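Local structure of BIFUNCTIONAL PROTEIN Proline utilization A (PutA) (Corynebacterium freiburgense, 5UX5) at residues 963-977 with 1053-1066. The protein oxidises proline to glutamate in two steps, using an FAD-dependent proline dehydrogenase and an NAD-dependent aldehyde dehydrogenase joined in one chain. Sequence-based numbering, arbitrary orientation.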
# COMPACT_ATOMS: atom_id res chain seq x y z
N ARG A 963 4.48 13.70 2.48
CA ARG A 963 5.04 13.86 3.82
C ARG A 963 5.45 12.51 4.42
O ARG A 963 6.58 12.34 4.88
CB ARG A 963 4.06 14.60 4.72
CG ARG A 963 4.25 16.13 4.77
CD ARG A 963 2.96 16.92 5.15
NE ARG A 963 1.98 16.92 4.05
CZ ARG A 963 0.79 16.30 4.07
NH1 ARG A 963 -0.01 16.36 3.01
NH2 ARG A 963 0.40 15.61 5.15
N CYS A 964 4.57 11.51 4.37
CA CYS A 964 4.78 10.31 5.17
C CYS A 964 5.70 9.28 4.51
O CYS A 964 6.08 8.30 5.16
CB CYS A 964 3.43 9.63 5.45
SG CYS A 964 2.69 9.03 3.92
N GLU A 965 6.06 9.47 3.25
CA GLU A 965 6.84 8.46 2.55
C GLU A 965 7.79 9.16 1.58
O GLU A 965 7.36 9.86 0.67
CB GLU A 965 5.92 7.50 1.82
CG GLU A 965 6.60 6.39 1.11
CD GLU A 965 5.61 5.42 0.53
OE1 GLU A 965 5.06 5.68 -0.57
OE2 GLU A 965 5.35 4.40 1.22
N SER A 966 9.09 8.95 1.77
CA SER A 966 10.10 9.41 0.84
C SER A 966 10.16 8.47 -0.36
O SER A 966 10.35 7.27 -0.20
CB SER A 966 11.46 9.47 1.52
OG SER A 966 12.46 9.72 0.56
N ASN A 967 9.98 9.01 -1.56
CA ASN A 967 10.02 8.20 -2.78
C ASN A 967 11.05 8.79 -3.75
O ASN A 967 10.75 9.78 -4.44
CB ASN A 967 8.63 8.08 -3.39
CG ASN A 967 7.68 7.24 -2.50
OD1 ASN A 967 7.85 6.03 -2.39
ND2 ASN A 967 6.68 7.89 -1.90
N VAL A 968 12.23 8.16 -3.82
CA VAL A 968 13.41 8.68 -4.51
C VAL A 968 13.66 7.94 -5.83
O VAL A 968 13.56 6.72 -5.91
CB VAL A 968 14.64 8.57 -3.59
CG1 VAL A 968 15.91 8.81 -4.32
CG2 VAL A 968 14.52 9.58 -2.46
N PHE A 969 14.00 8.71 -6.87
CA PHE A 969 14.35 8.18 -8.18
C PHE A 969 15.79 8.58 -8.46
O PHE A 969 16.10 9.78 -8.54
CB PHE A 969 13.43 8.71 -9.27
CG PHE A 969 13.74 8.19 -10.63
CD1 PHE A 969 13.32 6.92 -11.01
CD2 PHE A 969 14.48 8.95 -11.54
CE1 PHE A 969 13.64 6.42 -12.26
CE2 PHE A 969 14.80 8.45 -12.80
CZ PHE A 969 14.39 7.19 -13.16
N ARG A 970 16.68 7.60 -8.60
CA ARG A 970 18.08 7.90 -8.72
C ARG A 970 18.72 6.94 -9.71
O ARG A 970 18.17 5.88 -10.04
CB ARG A 970 18.82 7.84 -7.36
CG ARG A 970 18.86 6.49 -6.70
CD ARG A 970 19.54 6.57 -5.33
NE ARG A 970 19.82 5.24 -4.78
CZ ARG A 970 20.63 5.00 -3.75
NH1 ARG A 970 21.28 6.01 -3.17
NH2 ARG A 970 20.80 3.77 -3.31
N TYR A 971 19.92 7.32 -10.14
CA TYR A 971 20.70 6.50 -11.05
C TYR A 971 21.88 5.91 -10.30
O TYR A 971 22.55 6.61 -9.55
CB TYR A 971 21.16 7.34 -12.24
CG TYR A 971 20.02 7.92 -13.05
CD1 TYR A 971 19.40 9.11 -12.67
CD2 TYR A 971 19.51 7.25 -14.18
CE1 TYR A 971 18.36 9.65 -13.43
CE2 TYR A 971 18.46 7.78 -14.93
CZ TYR A 971 17.89 8.98 -14.54
OH TYR A 971 16.88 9.52 -15.26
N ARG A 972 22.11 4.61 -10.48
CA ARG A 972 23.28 3.91 -9.91
C ARG A 972 24.26 3.53 -11.01
O ARG A 972 23.86 3.23 -12.14
CB ARG A 972 22.90 2.62 -9.17
CG ARG A 972 21.87 2.78 -8.10
CD ARG A 972 22.38 3.72 -7.06
NE ARG A 972 23.30 3.08 -6.13
CZ ARG A 972 23.96 3.75 -5.19
NH1 ARG A 972 23.78 5.06 -5.11
NH2 ARG A 972 24.76 3.12 -4.34
N PRO A 973 25.56 3.47 -10.71
CA PRO A 973 26.54 3.20 -11.77
C PRO A 973 26.45 1.76 -12.23
O PRO A 973 26.31 0.84 -11.41
CB PRO A 973 27.88 3.48 -11.09
CG PRO A 973 27.63 3.16 -9.68
CD PRO A 973 26.21 3.60 -9.40
N LEU A 974 26.46 1.57 -13.56
CA LEU A 974 26.70 0.25 -14.15
C LEU A 974 28.17 -0.11 -13.99
O LEU A 974 29.04 0.66 -14.37
CB LEU A 974 26.32 0.26 -15.62
CG LEU A 974 26.56 -1.02 -16.42
CD1 LEU A 974 25.41 -1.97 -16.19
CD2 LEU A 974 26.73 -0.73 -17.92
N GLU A 975 28.45 -1.28 -13.42
CA GLU A 975 29.82 -1.67 -13.06
C GLU A 975 30.69 -1.92 -14.29
O GLU A 975 31.82 -1.43 -14.37
CB GLU A 975 29.80 -2.90 -12.16
CG GLU A 975 29.01 -2.70 -10.87
CD GLU A 975 28.97 -3.96 -10.02
OE1 GLU A 975 29.93 -4.77 -10.10
OE2 GLU A 975 27.97 -4.13 -9.28
N THR A 976 30.20 -2.71 -15.24
CA THR A 976 30.99 -3.13 -16.39
C THR A 976 30.18 -2.97 -17.66
O THR A 976 29.05 -3.47 -17.75
CB THR A 976 31.42 -4.60 -16.27
OG1 THR A 976 32.14 -4.81 -15.05
CG2 THR A 976 32.30 -4.96 -17.44
N LEU A 977 30.79 -2.33 -18.66
CA LEU A 977 30.24 -2.21 -20.01
C LEU A 977 31.19 -2.86 -21.02
O LEU A 977 32.40 -2.63 -20.98
CB LEU A 977 29.98 -0.74 -20.38
CG LEU A 977 29.36 -0.54 -21.76
CD1 LEU A 977 28.01 -1.18 -21.79
CD2 LEU A 977 29.20 0.91 -22.11
N LEU A 1053 22.69 6.95 -20.30
CA LEU A 1053 21.77 5.94 -19.77
C LEU A 1053 22.40 4.55 -19.88
O LEU A 1053 22.16 3.69 -19.04
CB LEU A 1053 20.40 6.01 -20.46
CG LEU A 1053 19.53 7.25 -20.16
CD1 LEU A 1053 18.28 7.35 -21.01
CD2 LEU A 1053 19.13 7.35 -18.74
N HIS A 1054 23.25 4.35 -20.89
CA HIS A 1054 23.95 3.09 -21.08
C HIS A 1054 24.94 2.81 -19.96
O HIS A 1054 25.38 1.65 -19.83
CB HIS A 1054 24.67 3.10 -22.43
CG HIS A 1054 23.77 3.35 -23.59
ND1 HIS A 1054 24.09 4.22 -24.61
CD2 HIS A 1054 22.56 2.84 -23.89
CE1 HIS A 1054 23.11 4.24 -25.49
NE2 HIS A 1054 22.17 3.41 -25.08
N PHE A 1055 25.26 3.80 -19.14
CA PHE A 1055 26.24 3.63 -18.07
C PHE A 1055 25.61 3.61 -16.69
O PHE A 1055 26.35 3.59 -15.69
CB PHE A 1055 27.29 4.74 -18.17
CG PHE A 1055 28.13 4.65 -19.41
CD1 PHE A 1055 27.62 5.04 -20.64
CD2 PHE A 1055 29.42 4.17 -19.34
CE1 PHE A 1055 28.40 4.93 -21.79
CE2 PHE A 1055 30.20 4.08 -20.49
CZ PHE A 1055 29.69 4.46 -21.71
N LEU A 1056 24.28 3.58 -16.60
CA LEU A 1056 23.54 3.77 -15.35
C LEU A 1056 22.38 2.77 -15.22
O LEU A 1056 21.72 2.39 -16.19
CB LEU A 1056 22.98 5.20 -15.25
CG LEU A 1056 24.01 6.33 -15.28
CD1 LEU A 1056 23.31 7.64 -15.58
CD2 LEU A 1056 24.78 6.42 -13.97
N LYS A 1057 22.12 2.39 -13.99
CA LYS A 1057 20.98 1.56 -13.65
C LYS A 1057 19.99 2.39 -12.84
O LYS A 1057 20.32 2.89 -11.76
CB LYS A 1057 21.44 0.34 -12.84
CG LYS A 1057 22.40 -0.61 -13.53
CD LYS A 1057 22.74 -1.75 -12.57
CE LYS A 1057 23.40 -1.18 -11.33
NZ LYS A 1057 24.17 -2.17 -10.52
N GLU A 1058 18.77 2.51 -13.34
CA GLU A 1058 17.77 3.28 -12.62
C GLU A 1058 17.37 2.55 -11.34
O GLU A 1058 17.40 1.31 -11.29
CB GLU A 1058 16.54 3.52 -13.50
CG GLU A 1058 16.86 4.26 -14.78
CD GLU A 1058 15.66 4.43 -15.70
OE1 GLU A 1058 15.84 5.00 -16.82
OE2 GLU A 1058 14.56 3.98 -15.33
N GLN A 1059 17.01 3.32 -10.30
CA GLN A 1059 16.59 2.73 -9.03
C GLN A 1059 15.61 3.62 -8.27
O GLN A 1059 15.85 4.82 -8.12
CB GLN A 1059 17.79 2.44 -8.12
CG GLN A 1059 17.44 1.89 -6.75
CD GLN A 1059 18.64 1.69 -5.87
OE1 GLN A 1059 19.32 2.65 -5.52
NE2 GLN A 1059 18.89 0.44 -5.47
N ALA A 1060 14.56 3.00 -7.72
CA ALA A 1060 13.60 3.68 -6.85
C ALA A 1060 13.81 3.23 -5.41
O ALA A 1060 13.85 2.03 -5.14
CB ALA A 1060 12.17 3.36 -7.27
N VAL A 1061 13.96 4.19 -4.49
CA VAL A 1061 14.13 3.90 -3.06
C VAL A 1061 12.97 4.55 -2.31
O VAL A 1061 12.89 5.78 -2.21
CB VAL A 1061 15.46 4.39 -2.50
CG1 VAL A 1061 15.67 3.84 -1.10
CG2 VAL A 1061 16.61 4.00 -3.42
N SER A 1062 12.10 3.71 -1.74
CA SER A 1062 10.90 4.15 -1.05
C SER A 1062 11.05 3.85 0.43
O SER A 1062 11.25 2.69 0.80
CB SER A 1062 9.67 3.45 -1.61
OG SER A 1062 8.52 3.85 -0.90
N THR A 1063 10.98 4.89 1.27
CA THR A 1063 11.22 4.81 2.72
C THR A 1063 10.07 5.43 3.52
O THR A 1063 9.73 6.61 3.33
CB THR A 1063 12.50 5.53 3.14
OG1 THR A 1063 13.62 5.04 2.40
CG2 THR A 1063 12.74 5.38 4.64
N THR A 1064 9.49 4.65 4.43
CA THR A 1064 8.52 5.20 5.36
C THR A 1064 9.20 6.29 6.18
O THR A 1064 10.34 6.13 6.60
CB THR A 1064 7.96 4.08 6.25
OG1 THR A 1064 7.37 3.10 5.40
CG2 THR A 1064 6.84 4.58 7.18
N ASN A 1065 8.51 7.43 6.34
CA ASN A 1065 9.08 8.60 6.99
C ASN A 1065 8.65 8.77 8.44
O ASN A 1065 9.31 9.49 9.19
CB ASN A 1065 8.67 9.87 6.26
CG ASN A 1065 9.59 10.22 5.15
OD1 ASN A 1065 10.78 9.93 5.19
ND2 ASN A 1065 9.04 10.86 4.12
N HIS A 1066 7.58 8.10 8.83
CA HIS A 1066 6.92 8.34 10.10
C HIS A 1066 7.10 7.15 11.03
O HIS A 1066 7.42 6.04 10.58
CB HIS A 1066 5.43 8.64 9.84
CG HIS A 1066 4.72 7.52 9.14
ND1 HIS A 1066 4.11 6.48 9.82
CD2 HIS A 1066 4.55 7.26 7.82
CE1 HIS A 1066 3.58 5.64 8.94
NE2 HIS A 1066 3.84 6.09 7.72
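Arg970 and Gln1059 sit directly across from each other, their side chains running alongside in the same direction. Gln1059 OE1 takes two bonds from the arginine, 2.7 Å from Arg970 NE and 2.9 Å from Arg970 NH2, with the amide turned just 14° from the guanidinium plane. Arg972 NH1 lies over one face of that guanidinium; Glu956 pairs with Arg970 and Glu864 with Arg972, which probably offsets the like charges. On the other face of the strands, chi1 of 178° swings Ser1062 OG away from its backbone N and out to Asn967 OD1 at 2.7 Å, while Asn967 ND2 reaches Glu965 OE1 in the amide plane; Arg875 holds the other carboxylate oxygen of Glu965. All this hangs on an antiparallel pair, 965-973 with 1056-1064, whose second strand also pairs, in parallel, with strand 870-873 of the aldehyde dehydrogenase part. Further along, Glu1058 CG lies 3.9 Å from Tyr971 CE2, and Leu977 CD2 rests over the Phe1055 face, 4.0 Å from its centroid. Against this close packing around Gln1059 and Phe1055, the looser margin is at Pro973 and Glu975, both exposed: Glu975 OE2 stays 4.5 Å from Lys1057 NZ, too far for a salt bridge.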